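Local coordinates for protein beta-glucoside phosphorylase BglX (Unidentified, PDB 5VQE) that probably cleaves beta-glucosides by phosphorolysis, as a member of glycoside hydrolase family 3, and binds 2-deoxy-2-fluoroglucose in its sugar pocket, at residues T456-S459 with I460-K464; M540-L544 with M545-S549. All coordinates share one frame; numbering follows the deposited sequence.

How the contacts relate
Following the chain from the N terminus, both contacts belong to the part that forms the six-stranded mixed sheet and its helices, and each is local, closing a short turn at a helix end. Contact 1 lies where the loop after strand 444-447 enters helix 460-466, which in turn leads to strand 469-475 of that sheet. Contact 2 lies where helix 534-544, following strand 525-528 of the same sheet, runs out into a loop. They are in series, neither nested nor crossed: one starts a helix, the other ends one. The centres of contact 1 and contact 2 are 32 Å apart and the nearest atoms of contacts 1 and 2 about 19 Å apart, so they do not touch.

Contact 1. Residues T456-S459 with I460-K464; sequences TGYS and IEDLK
Tyr-458 points its ring at the first helical turn because CG stands anti to the backbone N (chi1 -171°), while Asp-462 turns its CG to the opposite side from its own carbonyl carbon (chi1 -67°), bringing the carboxylate back over Ser-459. The Asp-462 rotation, with the Ser-459 hydroxyl tucked between its own N and carbonyl carbon, produces a capping box at the N terminus of helix 460-466; the Tyr-458 torsion accounts for the ring packing beside it. The evidence for the box is reciprocal: Asp-462 N donates to Ser-459 OG at 2.9 Å, and Ser-459 N donates to Asp-462 OD2 at 3.0 Å. Both are nearly straight, although OD2 is met from above the carboxylate plane. Leu-463 N then binds Ser-459 O at 3.0 Å, starting the helical backbone ladder.

The tyrosine ring lies against the same turn. Asp-462 CB sits over one face, 3.6 Å from the centroid of the Tyr-458 ring and 14° off its normal, a CH-pi contact; this position shows that the methylene rests on the ring. Further along, Tyr-458 CE1 touches Leu-463 CB at 3.8 Å, and the hydroxyl reaches on to hydrogen-bond Asp-466 OD2. Pro-452 also touches the tyrosine, and Pro-454 the leucine, placing the cap against its own preceding loop. Replacing Tyr-458 by an alanine would probably uncover the Asp-462 methylene and leave Asp-466 without its phenol partner.

Chemically, the box satisfies two backbone N-H groups, one at the cap and one in the first turn. The carboxylate's negative charge at the helix N terminus probably interacts favourably with the helix dipole, which would tend to keep Asp-462 ionised.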
loop_
_atom_site.group_PDB
_atom_site.type_symbol
_atom_site.label_atom_id
_atom_site.label_comp_id
_atom_site.label_asym_id
_atom_site.label_seq_id
_atom_site.Cartn_x
_atom_site.Cartn_y
_atom_site.Cartn_z
ATOM N N THR A 456 8.138 27.413 -35.590
ATOM C CA THR A 456 8.291 28.275 -36.760
ATOM C C THR A 456 8.614 29.718 -36.383
ATOM O O THR A 456 9.233 30.432 -37.180
ATOM C CB THR A 456 7.030 28.234 -37.624
ATOM O OG1 THR A 456 5.898 28.638 -36.849
ATOM C CG2 THR A 456 6.796 26.831 -38.157
ATOM N N GLY A 457 8.225 30.167 -35.190
ATOM C CA GLY A 457 8.462 31.539 -34.774
ATOM C C GLY A 457 9.425 31.726 -33.622
ATOM O O GLY A 457 9.572 32.853 -33.136
ATOM N N TYR A 458 10.093 30.673 -33.168
ATOM C CA TYR A 458 10.973 30.750 -32.010
ATOM C C TYR A 458 12.037 29.684 -32.202
ATOM O O TYR A 458 11.712 28.528 -32.484
ATOM C CB TYR A 458 10.176 30.532 -30.718
ATOM C CG TYR A 458 10.905 30.781 -29.414
ATOM C CD1 TYR A 458 11.495 29.734 -28.709
ATOM C CD2 TYR A 458 10.960 32.059 -28.857
ATOM C CE1 TYR A 458 12.144 29.963 -27.495
ATOM C CE2 TYR A 458 11.599 32.291 -27.643
ATOM C CZ TYR A 458 12.187 31.243 -26.969
ATOM O OH TYR A 458 12.829 31.482 -25.766
ATOM N N SER A 459 13.293 30.080 -32.076
ATOM C CA SER A 459 14.422 29.225 -32.410
ATOM C C SER A 459 15.031 28.617 -31.152
ATOM O O SER A 459 14.726 29.015 -30.024
ATOM C CB SER A 459 15.484 30.024 -33.169
ATOM O OG SER A 459 16.139 30.913 -32.285
ATOM N N ILE A 460 15.912 27.636 -31.366
ATOM C CA ILE A 460 16.666 27.063 -30.257
ATOM C C ILE A 460 17.624 28.099 -29.693
ATOM O O ILE A 460 17.897 28.110 -28.489
ATOM C CB ILE A 460 17.411 25.787 -30.695
ATOM C CG1 ILE A 460 16.405 24.677 -31.046
ATOM C CG2 ILE A 460 18.377 25.325 -29.595
ATOM C CD1 ILE A 460 17.018 23.294 -31.251
ATOM N N GLU A 461 18.151 28.988 -30.538
ATOM C CA GLU A 461 19.016 30.043 -30.020
ATOM C C GLU A 461 18.222 30.986 -29.128
ATOM O O GLU A 461 18.710 31.399 -28.068
ATOM C CB GLU A 461 19.692 30.793 -31.173
ATOM C CG GLU A 461 20.627 31.930 -30.747
ATOM C CD GLU A 461 21.847 31.474 -29.946
ATOM O OE1 GLU A 461 22.078 30.246 -29.838
ATOM O OE2 GLU A 461 22.580 32.356 -29.427
ATOM N N ASP A 462 16.990 31.325 -29.530
ATOM C CA ASP A 462 16.101 32.083 -28.653
ATOM C C ASP A 462 15.920 31.364 -27.323
ATOM O O ASP A 462 16.050 31.963 -26.249
ATOM C CB ASP A 462 14.732 32.284 -29.310
ATOM C CG ASP A 462 14.775 33.174 -30.540
ATOM O OD1 ASP A 462 15.638 34.072 -30.629
ATOM O OD2 ASP A 462 13.913 32.976 -31.419
ATOM N N LEU A 463 15.584 30.074 -27.383
ATOM C CA LEU A 463 15.424 29.287 -26.167
ATOM C C LEU A 463 16.658 29.391 -25.277
ATOM O O LEU A 463 16.545 29.591 -24.064
ATOM C CB LEU A 463 15.156 27.829 -26.530
ATOM C CG LEU A 463 14.879 26.880 -25.365
ATOM C CD1 LEU A 463 13.506 27.160 -24.749
ATOM C CD2 LEU A 463 14.971 25.431 -25.834
ATOM N N LYS A 464 17.853 29.235 -25.863
ATOM C CA LYS A 464 19.077 29.289 -25.067
ATOM C C LYS A 464 19.309 30.677 -24.495
ATOM O O LYS A 464 19.878 30.813 -23.404
ATOM C CB LYS A 464 20.284 28.879 -25.902
ATOM C CG LYS A 464 20.300 27.427 -26.312
ATOM C CD LYS A 464 21.241 27.204 -27.495
ATOM C CE LYS A 464 22.506 26.470 -27.108
ATOM N NZ LYS A 464 23.387 26.249 -28.295
#

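Contact 2. Residues M540-L544 with M545-S549; sequences MIEKL and MGRSS
Glu-542 and Arg-547 meet across a Schellman motif that ends helix 534-544. The guanidinium grips side-on: Arg-547 NE donates to Glu-542 OE1 at 2.8 Å and Arg-547 NH2 to Glu-542 OE2 at 3.0 Å, both nearly straight, the first at 171°. Both oxygens lie close to the guanidinium plane, yet are approached from above the carboxylate plane, the two planes being 46° apart. Bends at Glu-542 chi2 and Arg-547 chi3 help bring the charged ends together. A second side-chain link comes from Lys-543, whose NZ donates to Ser-548 OG at 2.8 Å and to Ser-549 O.

The backbone positions these pairs. Gly-546 takes positive phi, reversing the chain so that Arg-547 N returns to Glu-542 O at 2.9 Å; Gly-546 N binds Lys-543 O, and Met-545 N closes the last regular turn on Ile-541 O. Met-545 CB lies over one guanidinium face, offset toward its rim.

Farther out, Arg-547 NH2 has a second acid in Glu-441 at the end of helix 429-441, whose Phe-434, Leu-437 and Leu-438 pack on Ile-541. Lys-543 NZ likewise forms a salt bridge with Asp-389, and Leu-544 packs on strands 506-510 and 525-528. One water spans the turn, donating to Lys-543 O at 3.0 Å and to Ser-548 O at 2.8 Å.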
loop_
_atom_site.group_PDB
_atom_site.type_symbol
_atom_site.label_atom_id
_atom_site.label_comp_id
_atom_site.label_asym_id
_atom_site.label_seq_id
_atom_site.Cartn_x
_atom_site.Cartn_y
_atom_site.Cartn_z
ATOM N N MET A 540 14.820 18.101 -1.105
ATOM C CA MET A 540 15.360 18.179 -2.458
ATOM C C MET A 540 16.050 19.518 -2.684
ATOM O O MET A 540 17.162 19.579 -3.217
ATOM C CB MET A 540 14.236 17.978 -3.473
ATOM C CG MET A 540 14.687 18.027 -4.924
ATOM S SD MET A 540 15.760 16.658 -5.378
ATOM C CE MET A 540 14.554 15.346 -5.517
ATOM N N ILE A 541 15.387 20.609 -2.297
ATOM C CA ILE A 541 15.974 21.939 -2.425
ATOM C C ILE A 541 17.314 21.995 -1.709
ATOM O O ILE A 541 18.314 22.454 -2.269
ATOM C CB ILE A 541 14.997 23.003 -1.890
ATOM C CG1 ILE A 541 13.869 23.244 -2.896
ATOM C CG2 ILE A 541 15.721 24.315 -1.552
ATOM C CD1 ILE A 541 14.304 23.928 -4.198
ATOM N N GLU A 542 17.357 21.529 -0.455
ATOM C CA GLU A 542 18.609 21.583 0.291
ATOM C C GLU A 542 19.718 20.853 -0.452
ATOM O O GLU A 542 20.864 21.314 -0.483
ATOM C CB GLU A 542 18.418 20.999 1.693
ATOM C CG GLU A 542 17.419 21.760 2.539
ATOM C CD GLU A 542 17.804 23.218 2.708
ATOM O OE1 GLU A 542 18.963 23.470 3.088
ATOM O OE2 GLU A 542 16.966 24.107 2.438
ATOM N N LYS A 543 19.398 19.720 -1.073
ATOM C CA LYS A 543 20.439 18.914 -1.692
ATOM C C LYS A 543 20.849 19.475 -3.049
ATOM O O LYS A 543 22.031 19.431 -3.411
ATOM C CB LYS A 543 19.956 17.471 -1.805
ATOM C CG LYS A 543 19.847 16.784 -0.447
ATOM C CD LYS A 543 18.978 15.534 -0.502
ATOM C CE LYS A 543 18.630 15.034 0.892
ATOM N NZ LYS A 543 19.841 14.798 1.727
ATOM N N LEU A 544 19.895 20.004 -3.812
ATOM C CA LEU A 544 20.243 20.630 -5.082
ATOM C C LEU A 544 21.151 21.834 -4.867
ATOM O O LEU A 544 22.073 22.071 -5.652
ATOM C CB LEU A 544 18.981 21.048 -5.826
ATOM C CG LEU A 544 18.105 19.902 -6.326
ATOM C CD1 LEU A 544 16.806 20.449 -6.899
ATOM C CD2 LEU A 544 18.829 19.062 -7.347
ATOM N N MET A 545 20.907 22.599 -3.803
ATOM C CA MET A 545 21.725 23.759 -3.475
ATOM C C MET A 545 23.032 23.390 -2.785
ATOM O O MET A 545 23.846 24.281 -2.524
ATOM C CB MET A 545 20.929 24.721 -2.593
ATOM C CG MET A 545 19.625 25.206 -3.204
ATOM S SD MET A 545 19.838 25.889 -4.866
ATOM C CE MET A 545 20.864 27.317 -4.516
ATOM N N GLY A 546 23.262 22.110 -2.497
ATOM C CA GLY A 546 24.522 21.683 -1.926
ATOM C C GLY A 546 24.649 21.889 -0.433
ATOM O O GLY A 546 25.755 21.748 0.101
ATOM N N ARG A 547 23.562 22.229 0.254
ATOM C CA ARG A 547 23.563 22.340 1.704
ATOM C C ARG A 547 23.309 21.010 2.402
ATOM O O ARG A 547 23.423 20.938 3.629
ATOM C CB ARG A 547 22.505 23.351 2.152
ATOM C CG ARG A 547 22.698 24.749 1.576
ATOM C CD ARG A 547 21.751 25.740 2.230
ATOM N NE ARG A 547 20.355 25.554 1.843
ATOM C CZ ARG A 547 19.740 26.220 0.867
ATOM N NH1 ARG A 547 20.393 27.129 0.145
ATOM N NH2 ARG A 547 18.462 25.976 0.611
ATOM N N SER A 548 22.951 19.965 1.659
ATOM C CA SER A 548 22.682 18.650 2.228
ATOM C C SER A 548 23.175 17.610 1.239
ATOM O O SER A 548 22.897 17.718 0.042
ATOM C CB SER A 548 21.182 18.461 2.513
ATOM O OG SER A 548 20.884 17.123 2.892
ATOM N N SER A 549 23.920 16.622 1.729
ATOM C CA SER A 549 24.465 15.605 0.847
ATOM C C SER A 549 23.368 14.649 0.385
ATOM O O SER A 549 22.345 14.472 1.053
ATOM C CB SER A 549 25.566 14.817 1.553
ATOM O OG SER A 549 25.070 14.216 2.732
HETATM O O HOH W 1 20.375 21.968 4.992
HETATM O O HOH W 2 24.441 18.114 -2.270
#